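Local structure of geranyltranstransferase (Staphylococcus aureus, 1RTR) at residues L52-N58 / Q275-L281; L182-M187 / L203-Y208. The protein probably catalyses the chain elongation of isoprenoid diphosphates to farnesyl diphosphate and belongs to the polyprenyl synthetase family of mainly helical prenyltransferases. All coordinates share one frame; numbering follows the deposited sequence.

Contact 1 (L52-N58 / Q275-L281); sequences LTLDSLN and QFNTKHL
The imidazole of H280 is sandwiched between two aliphatic groups: L52 CD2 sits over the centre of one face, 3.7 Å from the ring centroid and 10° off its normal, a CH-pi contact, while CE of its own neighbour K279 covers the other. D55 OD1 lies in the ring plane at the edge, 3.5 Å from H280 CD2. The polar partners of both side chains are on T2: D55 OD1 accepts from its backbone N and H280 NE2 is bonded to its O, which ties both to the N-terminal end of the chain. S56 turns its hydroxyl back onto its own helix. With OG anti to the carbonyl carbon (chi1 -47°), S56 OG donates to L52 O at 2.9 Å, and both methyls of L281 lie against the same oxygen. Where the helix 45-56 ends in a Schellman motif with N58 at positive phi, the 275-281 segment is gripped by polar bonds. N58 ND2 donates to Q275 O over 3.1 Å, nearly straight at 170°, with the acceptor close to the amide plane but the donor well above the carbonyl plane. One water donates to S56 O and N58 OD1 and accepts from N277 N. Beside this, Q275 CG lies over the centre of one face of the F276 ring and L57 CD1 over the opposite face, offset toward the rim. Held at both its ends, by Q275 O and the water, the N58 amide should be fixed in its rotation, joining the Schellman end of helix 45-56 to the 275-278 loop.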
loop_
_atom_site.group_PDB
_atom_site.type_symbol
_atom_site.label_atom_id
_atom_site.label_comp_id
_atom_site.label_asym_id
_atom_site.label_seq_id
_atom_site.Cartn_x
_atom_site.Cartn_y
_atom_site.Cartn_z
ATOM N N LEU A 52 -15.807 -16.896 -6.782
ATOM C CA LEU A 52 -17.163 -17.307 -7.195
ATOM C C LEU A 52 -17.792 -16.381 -8.240
ATOM O O LEU A 52 -18.475 -16.857 -9.159
ATOM C CB LEU A 52 -18.090 -17.507 -5.987
ATOM C CG LEU A 52 -17.725 -18.714 -5.092
ATOM C CD1 LEU A 52 -18.404 -18.672 -3.752
ATOM C CD2 LEU A 52 -18.015 -20.037 -5.781
ATOM N N THR A 53 -17.550 -15.073 -8.132
ATOM C CA THR A 53 -18.028 -14.128 -9.147
ATOM C C THR A 53 -17.493 -14.439 -10.555
ATOM O O THR A 53 -18.241 -14.368 -11.542
ATOM C CB THR A 53 -17.692 -12.657 -8.746
ATOM O OG1 THR A 53 -18.282 -12.347 -7.479
ATOM C CG2 THR A 53 -18.336 -11.666 -9.700
ATOM N N LEU A 54 -16.205 -14.758 -10.654
ATOM C CA LEU A 54 -15.621 -15.175 -11.939
ATOM C C LEU A 54 -16.297 -16.437 -12.496
ATOM O O LEU A 54 -16.558 -16.536 -13.702
ATOM C CB LEU A 54 -14.126 -15.449 -11.793
ATOM C CG LEU A 54 -13.160 -14.274 -11.766
ATOM C CD1 LEU A 54 -11.767 -14.782 -11.421
ATOM C CD2 LEU A 54 -13.176 -13.495 -13.104
ATOM N N ASP A 55 -16.569 -17.398 -11.612
ATOM C CA ASP A 55 -17.224 -18.634 -12.018
ATOM C C ASP A 55 -18.643 -18.398 -12.552
ATOM O O ASP A 55 -19.023 -18.987 -13.563
ATOM C CB ASP A 55 -17.233 -19.656 -10.877
ATOM C CG ASP A 55 -17.632 -21.037 -11.355
ATOM O OD1 ASP A 55 -18.730 -21.515 -10.987
ATOM O OD2 ASP A 55 -16.918 -21.707 -12.134
ATOM N N SER A 56 -19.405 -17.524 -11.884
ATOM C CA SER A 56 -20.728 -17.113 -12.352
ATOM C C SER A 56 -20.651 -16.469 -13.708
ATOM O O SER A 56 -21.616 -16.502 -14.476
ATOM C CB SER A 56 -21.361 -16.094 -11.406
ATOM O OG SER A 56 -21.243 -16.492 -10.060
ATOM N N LEU A 57 -19.522 -15.837 -13.990
ATOM C CA LEU A 57 -19.361 -15.121 -15.245
ATOM C C LEU A 57 -18.690 -15.976 -16.333
ATOM O O LEU A 57 -18.164 -15.440 -17.316
ATOM C CB LEU A 57 -18.600 -13.820 -14.999
ATOM C CG LEU A 57 -19.304 -12.474 -14.726
ATOM C CD1 LEU A 57 -20.790 -12.565 -14.314
ATOM C CD2 LEU A 57 -18.481 -11.685 -13.698
ATOM N N ASN A 58 -18.714 -17.303 -16.157
ATOM C CA ASN A 58 -18.233 -18.245 -17.175
ATOM C C ASN A 58 -16.721 -18.168 -17.429
ATOM O O ASN A 58 -16.243 -18.481 -18.522
ATOM C CB ASN A 58 -18.998 -18.060 -18.500
ATOM C CG ASN A 58 -20.499 -18.271 -18.353
ATOM O OD1 ASN A 58 -20.962 -19.003 -17.474
ATOM N ND2 ASN A 58 -21.266 -17.617 -19.219
ATOM N N GLN A 275 -27.312 -15.920 -19.697
ATOM C CA GLN A 275 -26.097 -16.681 -19.990
ATOM C C GLN A 275 -25.173 -16.831 -18.781
ATOM O O GLN A 275 -24.293 -17.694 -18.784
ATOM C CB GLN A 275 -25.342 -16.061 -21.166
ATOM C CG GLN A 275 -24.196 -15.153 -20.771
ATOM C CD GLN A 275 -23.660 -14.358 -21.934
ATOM O OE1 GLN A 275 -24.382 -13.565 -22.532
ATOM N NE2 GLN A 275 -22.394 -14.564 -22.261
ATOM N N PHE A 276 -25.374 -15.994 -17.761
ATOM C CA PHE A 276 -24.657 -16.118 -16.490
ATOM C C PHE A 276 -25.555 -16.763 -15.443
ATOM O O PHE A 276 -26.671 -16.312 -15.218
ATOM C CB PHE A 276 -24.140 -14.758 -15.979
ATOM C CG PHE A 276 -23.365 -13.972 -16.999
ATOM C CD1 PHE A 276 -22.164 -14.462 -17.522
ATOM C CD2 PHE A 276 -23.829 -12.742 -17.439
ATOM C CE1 PHE A 276 -21.439 -13.737 -18.480
ATOM C CE2 PHE A 276 -23.119 -12.007 -18.391
ATOM C CZ PHE A 276 -21.912 -12.511 -18.914
ATOM N N ASN A 277 -25.047 -17.818 -14.815
ATOM C CA ASN A 277 -25.722 -18.532 -13.739
ATOM C C ASN A 277 -25.290 -18.001 -12.361
ATOM O O ASN A 277 -24.134 -18.161 -11.948
ATOM C CB ASN A 277 -25.405 -20.028 -13.856
ATOM C CG ASN A 277 -26.255 -20.890 -12.945
ATOM O OD1 ASN A 277 -27.051 -21.688 -13.420
ATOM N ND2 ASN A 277 -26.079 -20.751 -11.630
ATOM N N THR A 278 -26.235 -17.411 -11.636
ATOM C CA THR A 278 -25.929 -16.681 -10.410
ATOM C C THR A 278 -26.150 -17.479 -9.134
ATOM O O THR A 278 -26.066 -16.928 -8.036
ATOM C CB THR A 278 -26.755 -15.393 -10.347
ATOM O OG1 THR A 278 -28.147 -15.730 -10.298
ATOM C CG2 THR A 278 -26.619 -14.586 -11.649
ATOM N N LYS A 279 -26.413 -18.776 -9.258
ATOM C CA LYS A 279 -26.692 -19.598 -8.082
ATOM C C LYS A 279 -25.686 -19.350 -6.948
ATOM O O LYS A 279 -26.067 -19.332 -5.774
ATOM C CB LYS A 279 -26.849 -21.088 -8.476
ATOM C CG LYS A 279 -26.102 -22.147 -7.630
ATOM C CD LYS A 279 -25.309 -23.131 -8.533
ATOM C CE LYS A 279 -23.877 -22.625 -8.864
ATOM N NZ LYS A 279 -23.578 -22.517 -10.341
ATOM N N HIS A 280 -24.422 -19.110 -7.304
ATOM C CA HIS A 280 -23.357 -18.885 -6.317
ATOM C C HIS A 280 -23.496 -17.557 -5.570
ATOM O O HIS A 280 -23.406 -17.505 -4.336
ATOM C CB HIS A 280 -21.984 -18.942 -6.994
ATOM C CG HIS A 280 -21.462 -20.330 -7.195
ATOM N ND1 HIS A 280 -21.710 -21.357 -6.306
ATOM C CD2 HIS A 280 -20.712 -20.864 -8.189
ATOM C CE1 HIS A 280 -21.136 -22.463 -6.746
ATOM N NE2 HIS A 280 -20.525 -22.190 -7.886
ATOM N N LEU A 281 -23.683 -16.490 -6.343
ATOM C CA LEU A 281 -23.901 -15.160 -5.803
ATOM C C LEU A 281 -25.129 -15.179 -4.884
ATOM O O LEU A 281 -25.052 -14.774 -3.716
ATOM C CB LEU A 281 -24.067 -14.152 -6.947
ATOM C CG LEU A 281 -22.851 -13.436 -7.560
ATOM C CD1 LEU A 281 -21.507 -14.088 -7.241
ATOM C CD2 LEU A 281 -23.024 -13.301 -9.054
HETATM O O HOH W 1 -22.533 -18.878 -15.239
#

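Contact 2 (L182-M187 / L203-Y208); sequences LTFAVM and LESYSY
The ring of Y206 meets V186 by its edge: V186 CG1 lies near the ring plane, 4.4 Å from Y206 CE1. Also in that plane, at the edge, is L203 O from the preceding turn of its own helix, and the phenol oxygen reaches beyond the pair, probably to bond L281 O. The main meeting of the two helices is between small and aliphatic groups. V186 is wedged in by both branches, CG1 resting 3.7 Å from S207 CB and CG2 3.8 Å from L203 CB. Its first torsion, -9°, is nearly eclipsed, a value to be read with caution at this resolution. Where the backbones come nearest, at T183 and S207, two hydroxyls face each other, with T183 OG1 and S207 OG 2.9 Å apart. S207 OG donates to E204 O, in the carbonyl plane and on a lone pair, 2.8 Å away; E204 O thus takes a second donor besides Y208 N. T183 OG1 also bonds G179 O of its own helix. Placed between the backbone N and the carbonyl carbon (chi1 79°), S207 OG is turned back to E204 O and left beside T183 OG1. At the margin the M187 side chain, bent at chi2 and chi3, crosses that of E204 at about a right angle, SD and CE both touching E204 CG. The segment axes approach to 8.8 Å at 149°, an antiparallel pairing of helices 179-193 and 197-227, consecutive in the chain. Helix 45-56 packs on L182, A185 and V186, helix 131-145 on F184 and M187, and helices 279-289 and 245-270 on Y206.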
loop_
_atom_site.group_PDB
_atom_site.type_symbol
_atom_site.label_atom_id
_atom_site.label_comp_id
_atom_site.label_asym_id
_atom_site.label_seq_id
_atom_site.Cartn_x
_atom_site.Cartn_y
_atom_site.Cartn_z
ATOM N N LEU A 182 -15.541 -5.549 -0.649
ATOM C CA LEU A 182 -16.550 -6.439 -1.218
ATOM C C LEU A 182 -16.838 -6.073 -2.670
ATOM O O LEU A 182 -16.857 -6.939 -3.547
ATOM C CB LEU A 182 -17.833 -6.485 -0.367
ATOM C CG LEU A 182 -17.646 -7.272 0.934
ATOM C CD1 LEU A 182 -18.862 -7.175 1.809
ATOM C CD2 LEU A 182 -17.309 -8.729 0.677
ATOM N N THR A 183 -17.030 -4.787 -2.923
ATOM C CA THR A 183 -17.264 -4.310 -4.273
ATOM C C THR A 183 -16.041 -4.522 -5.156
ATOM O O THR A 183 -16.181 -4.764 -6.364
ATOM C CB THR A 183 -17.676 -2.808 -4.234
ATOM O OG1 THR A 183 -18.919 -2.693 -3.536
ATOM C CG2 THR A 183 -18.009 -2.279 -5.624
ATOM N N PHE A 184 -14.844 -4.400 -4.580
ATOM C CA PHE A 184 -13.643 -4.740 -5.328
ATOM C C PHE A 184 -13.691 -6.204 -5.776
ATOM O O PHE A 184 -13.427 -6.502 -6.938
ATOM C CB PHE A 184 -12.356 -4.497 -4.516
ATOM C CG PHE A 184 -11.132 -5.054 -5.185
ATOM C CD1 PHE A 184 -10.637 -6.299 -4.820
ATOM C CD2 PHE A 184 -10.534 -4.365 -6.233
ATOM C CE1 PHE A 184 -9.544 -6.842 -5.477
ATOM C CE2 PHE A 184 -9.450 -4.893 -6.896
ATOM C CZ PHE A 184 -8.945 -6.139 -6.511
ATOM N N ALA A 185 -14.032 -7.104 -4.855
ATOM C CA ALA A 185 -14.101 -8.537 -5.157
ATOM C C ALA A 185 -14.950 -8.820 -6.381
ATOM O O ALA A 185 -14.469 -9.463 -7.324
ATOM C CB ALA A 185 -14.594 -9.353 -3.951
ATOM N N VAL A 186 -16.188 -8.323 -6.419
ATOM C CA VAL A 186 -17.030 -8.678 -7.564
ATOM C C VAL A 186 -16.678 -7.918 -8.833
ATOM O O VAL A 186 -16.770 -8.504 -9.922
ATOM C CB VAL A 186 -18.590 -8.763 -7.260
ATOM C CG1 VAL A 186 -18.894 -8.666 -5.776
ATOM C CG2 VAL A 186 -19.434 -7.784 -8.125
ATOM N N MET A 187 -16.244 -6.653 -8.704
ATOM C CA MET A 187 -15.962 -5.808 -9.871
ATOM C C MET A 187 -14.600 -6.095 -10.498
ATOM O O MET A 187 -14.442 -6.001 -11.727
ATOM C CB MET A 187 -16.090 -4.307 -9.545
ATOM C CG MET A 187 -17.492 -3.832 -9.135
ATOM S SD MET A 187 -18.862 -4.373 -10.233
ATOM C CE MET A 187 -18.543 -3.267 -11.632
ATOM N N LEU A 203 -23.940 -5.919 -11.160
ATOM C CA LEU A 203 -23.028 -6.578 -10.229
ATOM C C LEU A 203 -22.595 -5.594 -9.164
ATOM O O LEU A 203 -22.454 -5.951 -7.993
ATOM C CB LEU A 203 -21.832 -7.170 -10.974
ATOM C CG LEU A 203 -22.135 -8.483 -11.708
ATOM C CD1 LEU A 203 -21.102 -8.744 -12.793
ATOM C CD2 LEU A 203 -22.216 -9.647 -10.717
ATOM N N GLU A 204 -22.430 -4.343 -9.589
ATOM C CA GLU A 204 -22.150 -3.225 -8.691
ATOM C C GLU A 204 -23.196 -3.041 -7.590
ATOM O O GLU A 204 -22.861 -3.187 -6.406
ATOM C CB GLU A 204 -21.984 -1.932 -9.483
ATOM C CG GLU A 204 -20.552 -1.479 -9.627
ATOM C CD GLU A 204 -20.282 -0.163 -8.926
ATOM O OE1 GLU A 204 -20.474 -0.121 -7.672
ATOM O OE2 GLU A 204 -19.877 0.816 -9.635
ATOM N N SER A 205 -24.447 -2.742 -7.963
ATOM C CA SER A 205 -25.517 -2.652 -6.959
ATOM C C SER A 205 -25.576 -3.901 -6.125
ATOM O O SER A 205 -25.693 -3.828 -4.894
ATOM C CB SER A 205 -26.901 -2.421 -7.566
ATOM O OG SER A 205 -26.856 -1.466 -8.593
ATOM N N TYR A 206 -25.489 -5.053 -6.781
ATOM C CA TYR A 206 -25.510 -6.294 -6.032
ATOM C C TYR A 206 -24.470 -6.224 -4.931
ATOM O O TYR A 206 -24.786 -6.498 -3.772
ATOM C CB TYR A 206 -25.286 -7.513 -6.936
ATOM C CG TYR A 206 -24.816 -8.746 -6.178
ATOM C CD1 TYR A 206 -23.455 -9.052 -6.071
ATOM C CD2 TYR A 206 -25.727 -9.586 -5.547
ATOM C CE1 TYR A 206 -23.023 -10.186 -5.369
ATOM C CE2 TYR A 206 -25.307 -10.711 -4.841
ATOM C CZ TYR A 206 -23.959 -11.009 -4.765
ATOM O OH TYR A 206 -23.552 -12.114 -4.068
ATOM N N SER A 207 -23.238 -5.836 -5.277
ATOM C CA SER A 207 -22.135 -5.843 -4.302
ATOM C C SER A 207 -22.336 -4.837 -3.184
ATOM O O SER A 207 -22.041 -5.124 -2.017
ATOM C CB SER A 207 -20.784 -5.625 -4.987
ATOM O OG SER A 207 -20.577 -4.254 -5.276
ATOM N N TYR A 208 -22.850 -3.659 -3.540
ATOM C CA TYR A 208 -23.187 -2.648 -2.542
ATOM C C TYR A 208 -24.191 -3.165 -1.512
ATOM O O TYR A 208 -23.950 -3.067 -0.302
ATOM C CB TYR A 208 -23.718 -1.367 -3.194
ATOM C CG TYR A 208 -24.359 -0.448 -2.184
ATOM C CD1 TYR A 208 -25.752 -0.411 -2.031
ATOM C CD2 TYR A 208 -23.578 0.371 -1.364
ATOM C CE1 TYR A 208 -26.350 0.431 -1.100
ATOM C CE2 TYR A 208 -24.167 1.213 -0.416
ATOM C CZ TYR A 208 -25.555 1.238 -0.293
ATOM O OH TYR A 208 -26.153 2.062 0.630
#

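How the contacts relate
Both contacts are largely buried and lie on the same side of the chain's centre, contact 2 about 11 Å from it and contact 1 about 19 Å, measured to the contact centres. Exposed residues are N58, Q275 and N277 in contact 1, but E204 alone in contact 2. They share no helix: contact 2 joins the consecutive helices 179-193 and 197-227, whereas contact 1, between helices 45-56 and 279-289, closes a loop of 216 residues in which contact 2 is nested. They touch directly, T53 packing on V186, and L57 and L281 on L203. Water and amide bonding mark contact 1, where a helix stops; continuous helices leave contact 2 to aliphatic packing and paired hydroxyls.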